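Local coordinates for plasmin and fibronectin-binding protein A (Streptococcus pneumoniae, PDB 4MR0) that acts as a cell-wall-anchored surface adhesin and invasin that binds human fibronectin, plasmin, plasminogen and serum albumin, at residues A[372-384]-A[404-418]. Residues are numbered along the deposited sequence; the frame is centred on the assembly and turned at random.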
loop_
_atom_site.group_PDB
_atom_site.type_symbol
_atom_site.label_atom_id
_atom_site.label_comp_id
_atom_site.label_asym_id
_atom_site.label_seq_id
_atom_site.Cartn_x
_atom_site.Cartn_y
_atom_site.Cartn_z
ATOM N N ASP A 372 10.078 -2.215 5.565
ATOM C CA ASP A 372 11.337 -1.727 6.109
ATOM C C ASP A 372 11.629 -0.230 6.043
ATOM O O ASP A 372 12.253 0.257 5.097
ATOM C CB ASP A 372 12.477 -2.495 5.442
ATOM C CG ASP A 372 13.746 -2.509 6.273
ATOM O OD1 ASP A 372 13.793 -1.828 7.315
ATOM O OD2 ASP A 372 14.699 -3.208 5.873
ATOM N N ASN A 373 11.183 0.486 7.068
ATOM C CA ASN A 373 11.419 1.923 7.189
ATOM C C ASN A 373 10.729 2.804 6.143
ATOM O O ASN A 373 11.384 3.625 5.495
ATOM C CB ASN A 373 12.941 2.182 7.183
ATOM C CG ASN A 373 13.319 3.523 7.794
ATOM O OD1 ASN A 373 12.796 3.914 8.844
ATOM N ND2 ASN A 373 14.246 4.230 7.147
ATOM N N MET A 374 9.416 2.644 5.979
ATOM C CA MET A 374 8.665 3.466 5.026
ATOM C C MET A 374 8.649 4.896 5.560
ATOM O O MET A 374 8.714 5.111 6.769
ATOM C CB MET A 374 7.227 2.959 4.883
ATOM C CG MET A 374 6.972 2.056 3.660
ATOM S SD MET A 374 7.837 0.482 3.558
ATOM C CE MET A 374 9.478 1.027 2.935
ATOM N N MET A 375 8.563 5.871 4.661
ATOM C CA MET A 375 8.560 7.277 5.053
ATOM C C MET A 375 7.244 7.740 5.677
ATOM O O MET A 375 7.238 8.599 6.565
ATOM C CB MET A 375 8.891 8.150 3.835
ATOM C CG MET A 375 8.870 9.643 4.109
ATOM S SD MET A 375 9.205 10.608 2.602
ATOM C CE MET A 375 7.606 10.886 2.041
ATOM N N TYR A 376 6.130 7.170 5.233
ATOM C CA TYR A 376 4.842 7.592 5.757
ATOM C C TYR A 376 3.991 6.482 6.356
ATOM O O TYR A 376 3.373 6.665 7.413
ATOM C CB TYR A 376 4.058 8.308 4.653
ATOM C CG TYR A 376 2.764 8.939 5.115
ATOM C CD1 TYR A 376 2.683 9.587 6.347
ATOM C CD2 TYR A 376 1.629 8.924 4.303
ATOM C CE1 TYR A 376 1.508 10.204 6.760
ATOM C CE2 TYR A 376 0.448 9.543 4.707
ATOM C CZ TYR A 376 0.395 10.178 5.936
ATOM O OH TYR A 376 -0.768 10.789 6.346
ATOM N N ALA A 377 3.961 5.334 5.691
ATOM C CA ALA A 377 3.153 4.232 6.182
ATOM C C ALA A 377 3.396 2.945 5.420
ATOM O O ALA A 377 3.749 2.962 4.241
ATOM C CB ALA A 377 1.681 4.604 6.087
ATOM N N GLY A 378 3.211 1.821 6.103
ATOM C CA GLY A 378 3.364 0.545 5.437
ATOM C C GLY A 378 2.060 0.305 4.695
ATOM O O GLY A 378 2.042 -0.128 3.534
ATOM N N VAL A 379 0.961 0.618 5.375
ATOM C CA VAL A 379 -0.385 0.435 4.832
ATOM C C VAL A 379 -1.262 1.638 5.173
ATOM O O VAL A 379 -1.443 1.965 6.343
ATOM C CB VAL A 379 -1.040 -0.843 5.432
ATOM C CG1 VAL A 379 -2.450 -1.023 4.896
ATOM C CG2 VAL A 379 -0.177 -2.064 5.115
ATOM N N ARG A 380 -1.802 2.297 4.151
ATOM C CA ARG A 380 -2.669 3.451 4.361
ATOM C C ARG A 380 -3.768 3.436 3.311
ATOM O O ARG A 380 -3.492 3.331 2.113
ATOM C CB ARG A 380 -1.867 4.752 4.265
ATOM C CG ARG A 380 -2.728 6.014 4.274
ATOM C CD ARG A 380 -1.862 7.260 4.413
ATOM N NE ARG A 380 -2.638 8.498 4.387
ATOM C CZ ARG A 380 -3.007 9.134 3.280
ATOM N NH1 ARG A 380 -2.679 8.655 2.087
ATOM N NH2 ARG A 380 -3.695 10.265 3.368
ATOM N N PHE A 381 -5.016 3.555 3.753
ATOM C CA PHE A 381 -6.123 3.507 2.812
ATOM C C PHE A 381 -7.425 4.104 3.329
ATOM O O PHE A 381 -7.639 4.223 4.539
ATOM C CB PHE A 381 -6.399 2.044 2.435
ATOM C CG PHE A 381 -6.756 1.174 3.619
ATOM C CD1 PHE A 381 -5.761 0.602 4.413
ATOM C CD2 PHE A 381 -8.089 0.969 3.971
ATOM C CE1 PHE A 381 -6.092 -0.160 5.544
ATOM C CE2 PHE A 381 -8.429 0.208 5.104
ATOM C CZ PHE A 381 -7.426 -0.354 5.888
ATOM N N THR A 382 -8.287 4.475 2.385
ATOM C CA THR A 382 -9.620 4.982 2.682
ATOM C C THR A 382 -10.511 4.307 1.647
ATOM O O THR A 382 -10.125 4.178 0.489
ATOM C CB THR A 382 -9.744 6.532 2.531
ATOM O OG1 THR A 382 -11.095 6.931 2.812
ATOM C CG2 THR A 382 -9.390 6.977 1.111
ATOM N N GLY A 383 -11.688 3.852 2.060
ATOM C CA GLY A 383 -12.577 3.203 1.117
ATOM C C GLY A 383 -12.360 1.719 0.851
ATOM O O GLY A 383 -12.530 1.270 -0.281
ATOM N N PHE A 384 -11.968 0.958 1.871
ATOM C CA PHE A 384 -11.786 -0.494 1.724
ATOM C C PHE A 384 -12.822 -1.179 2.616
ATOM O O PHE A 384 -13.238 -0.622 3.628
ATOM C CB PHE A 384 -10.399 -0.955 2.200
ATOM C CG PHE A 384 -9.290 -0.766 1.194
ATOM C CD1 PHE A 384 -9.519 -0.141 -0.030
ATOM C CD2 PHE A 384 -7.998 -1.192 1.500
ATOM C CE1 PHE A 384 -8.473 0.059 -0.936
ATOM C CE2 PHE A 384 -6.944 -0.998 0.602
ATOM C CZ PHE A 384 -7.186 -0.368 -0.620
ATOM N N HIS A 404 14.852 8.915 3.407
ATOM C CA HIS A 404 13.627 9.699 3.378
ATOM C C HIS A 404 13.087 9.814 4.796
ATOM O O HIS A 404 13.086 8.840 5.548
ATOM C CB HIS A 404 12.586 9.020 2.485
ATOM C CG HIS A 404 12.902 9.094 1.024
ATOM N ND1 HIS A 404 12.420 8.180 0.111
ATOM C CD2 HIS A 404 13.626 9.990 0.312
ATOM C CE1 HIS A 404 12.834 8.511 -1.100
ATOM N NE2 HIS A 404 13.566 9.606 -1.005
ATOM N N TYR A 405 12.644 11.010 5.165
ATOM C CA TYR A 405 12.083 11.239 6.489
ATOM C C TYR A 405 11.022 12.317 6.391
ATOM O O TYR A 405 11.226 13.348 5.743
ATOM C CB TYR A 405 13.162 11.674 7.487
ATOM C CG TYR A 405 12.643 11.772 8.909
ATOM C CD1 TYR A 405 12.361 10.621 9.652
ATOM C CD2 TYR A 405 12.382 13.012 9.492
ATOM C CE1 TYR A 405 11.827 10.703 10.938
ATOM C CE2 TYR A 405 11.848 13.107 10.779
ATOM C CZ TYR A 405 11.572 11.949 11.494
ATOM O OH TYR A 405 11.019 12.043 12.750
ATOM N N ARG A 406 9.889 12.076 7.037
ATOM C CA ARG A 406 8.777 13.016 7.022
ATOM C C ARG A 406 8.665 13.750 8.358
ATOM O O ARG A 406 8.325 13.152 9.381
ATOM C CB ARG A 406 7.485 12.255 6.718
ATOM C CG ARG A 406 6.260 13.118 6.526
ATOM C CD ARG A 406 5.182 12.332 5.798
ATOM N NE ARG A 406 4.021 13.149 5.464
ATOM C CZ ARG A 406 3.091 13.527 6.332
ATOM N NH1 ARG A 406 3.168 13.164 7.608
ATOM N NH2 ARG A 406 2.069 14.262 5.916
ATOM N N GLU A 407 8.958 15.050 8.340
ATOM C CA GLU A 407 8.899 15.880 9.541
ATOM C C GLU A 407 7.514 15.881 10.169
ATOM O O GLU A 407 7.376 16.010 11.383
ATOM C CB GLU A 407 9.291 17.327 9.214
ATOM C CG GLU A 407 10.762 17.525 8.883
ATOM C CD GLU A 407 11.674 16.969 9.960
ATOM O OE1 GLU A 407 11.360 17.150 11.156
ATOM O OE2 GLU A 407 12.705 16.356 9.612
ATOM N N SER A 408 6.493 15.743 9.330
ATOM C CA SER A 408 5.110 15.738 9.786
ATOM C C SER A 408 4.750 14.441 10.509
ATOM O O SER A 408 3.672 14.326 11.092
ATOM C CB SER A 408 4.175 15.947 8.597
ATOM O OG SER A 408 3.285 17.026 8.830
ATOM N N GLY A 409 5.652 13.464 10.464
ATOM C CA GLY A 409 5.403 12.203 11.139
ATOM C C GLY A 409 4.940 11.073 10.237
ATOM O O GLY A 409 4.887 11.211 9.012
ATOM N N ALA A 410 4.597 9.947 10.855
ATOM C CA ALA A 410 4.147 8.776 10.116
ATOM C C ALA A 410 3.236 7.898 10.965
ATOM O O ALA A 410 3.205 8.013 12.188
ATOM C CB ALA A 410 5.351 7.969 9.651
ATOM N N ALA A 411 2.481 7.034 10.295
ATOM C CA ALA A 411 1.584 6.089 10.955
ATOM C C ALA A 411 1.726 4.820 10.116
ATOM O O ALA A 411 1.224 4.754 8.995
ATOM C CB ALA A 411 0.146 6.608 10.930
ATOM N N LEU A 412 2.425 3.825 10.659
ATOM C CA LEU A 412 2.691 2.581 9.942
ATOM C C LEU A 412 1.455 1.901 9.353
ATOM O O LEU A 412 1.493 1.395 8.234
ATOM C CB LEU A 412 3.512 1.648 10.839
ATOM C CG LEU A 412 4.825 2.364 11.226
ATOM C CD1 LEU A 412 5.746 1.434 11.992
ATOM C CD2 LEU A 412 5.521 2.873 9.969
ATOM N N VAL A 413 0.369 1.869 10.108
ATOM C CA VAL A 413 -0.886 1.339 9.598
ATOM C C VAL A 413 -1.812 2.528 9.798
ATOM O O VAL A 413 -1.953 3.031 10.913
ATOM C CB VAL A 413 -1.412 0.134 10.399
ATOM C CG1 VAL A 413 -2.819 -0.200 9.939
ATOM C CG2 VAL A 413 -0.518 -1.072 10.172
ATOM N N ASN A 414 -2.432 2.993 8.720
ATOM C CA ASN A 414 -3.297 4.159 8.816
ATOM C C ASN A 414 -4.554 4.012 7.971
ATOM O O ASN A 414 -4.542 4.316 6.779
ATOM C CB ASN A 414 -2.500 5.398 8.380
ATOM C CG ASN A 414 -3.254 6.698 8.592
ATOM O OD1 ASN A 414 -4.400 6.706 9.034
ATOM N ND2 ASN A 414 -2.600 7.818 8.274
ATOM N N ALA A 415 -5.630 3.523 8.582
ATOM C CA ALA A 415 -6.907 3.374 7.881
ATOM C C ALA A 415 -7.663 4.647 8.210
ATOM O O ALA A 415 -8.214 4.777 9.302
ATOM C CB ALA A 415 -7.673 2.165 8.405
ATOM N N TYR A 416 -7.692 5.577 7.261
ATOM C CA TYR A 416 -8.343 6.858 7.477
ATOM C C TYR A 416 -9.561 7.087 6.593
ATOM O O TYR A 416 -9.942 6.227 5.806
ATOM C CB TYR A 416 -7.329 7.985 7.259
ATOM C CG TYR A 416 -7.003 8.256 5.806
ATOM C CD1 TYR A 416 -6.225 7.366 5.060
ATOM C CD2 TYR A 416 -7.497 9.395 5.167
ATOM C CE1 TYR A 416 -5.950 7.607 3.706
ATOM C CE2 TYR A 416 -7.231 9.646 3.825
ATOM C CZ TYR A 416 -6.459 8.754 3.100
ATOM O OH TYR A 416 -6.193 9.025 1.779
ATOM N N SER A 417 -10.165 8.263 6.734
ATOM C CA SER A 417 -11.348 8.618 5.964
ATOM C C SER A 417 -11.055 9.742 4.978
ATOM O O SER A 417 -10.436 10.743 5.330
ATOM C CB SER A 417 -12.474 9.039 6.911
ATOM O OG SER A 417 -12.826 7.977 7.789
ATOM N N TYR A 418 -11.508 9.566 3.740
ATOM C CA TYR A 418 -11.310 10.553 2.682
ATOM C C TYR A 418 -11.933 11.891 3.090
ATOM O O TYR A 418 -13.068 11.929 3.563
ATOM C CB TYR A 418 -11.961 10.065 1.385
ATOM C CG TYR A 418 -11.639 10.925 0.177
ATOM C CD1 TYR A 418 -10.341 10.985 -0.330
ATOM C CD2 TYR A 418 -12.631 11.685 -0.454
ATOM C CE1 TYR A 418 -10.028 11.780 -1.435
ATOM C CE2 TYR A 418 -12.328 12.489 -1.560
ATOM C CZ TYR A 418 -11.025 12.531 -2.043
ATOM O OH TYR A 418 -10.703 13.328 -3.123
HETATM O O HOH W 1 11.653 6.668 6.120
HETATM O O HOH W 2 9.289 9.383 8.218
HETATM O O HOH W 3 -12.555 5.310 4.770
#
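Strands 377-381 and 410-415 are parallel neighbours on successive coils of the right-handed beta-helix of this adhesin, paired through Val379–Val413, Arg380–Asn414 and Phe381–Ala415. Asn414 N donates to Val379 O (2.8 Å), Phe381 N to Asn414 O and Tyr416 N to Phe381 O, the alternating ladder of parallel strands. Both strands turn a corner at 378-379 and 412-413, where this run begins and Leu412 O receives two N-H groups: Val379 N at 3.0 Å, nearly in line with the C=O bond, and Gly378 N from a more bent angle. Before the corner Ala411 N donates a hydrogen bond to Tyr376 O. On the outer face the extended Arg380, its CG anti to the backbone N (chi1 172°), lays its guanidinium flat on the Tyr416 ring, centres 4.0 Å apart and planes 14° from parallel, a cation-pi stack; Asn414 ND2 lies at the guanidinium edge without bonding to it, the amide having its main polar partner in Arg449. Thr382 CB sits over the opposite face of the Tyr416 ring in a CH-pi contact, 4.1 Å from its centroid. Thr382 OG1 takes a weak bond from Tyr418 N and is also hydrogen-bonded to Gln354. Toward the start of both segments, Tyr376 CE1 meets one face of the Arg406 guanidinium, 3.5 Å from NH1; this group is tethered by NH1 to Gly409 O, across the type I turn 406-409, and by an NE salt bridge to Asp296. Inward, Phe381 CZ touches Ala415 CB at 3.6 Å, while Val413 packs on Ile433 and Phe438. Parallel coils, aligned corners and an apolar interior mark the pectate-lyase-like beta-helix.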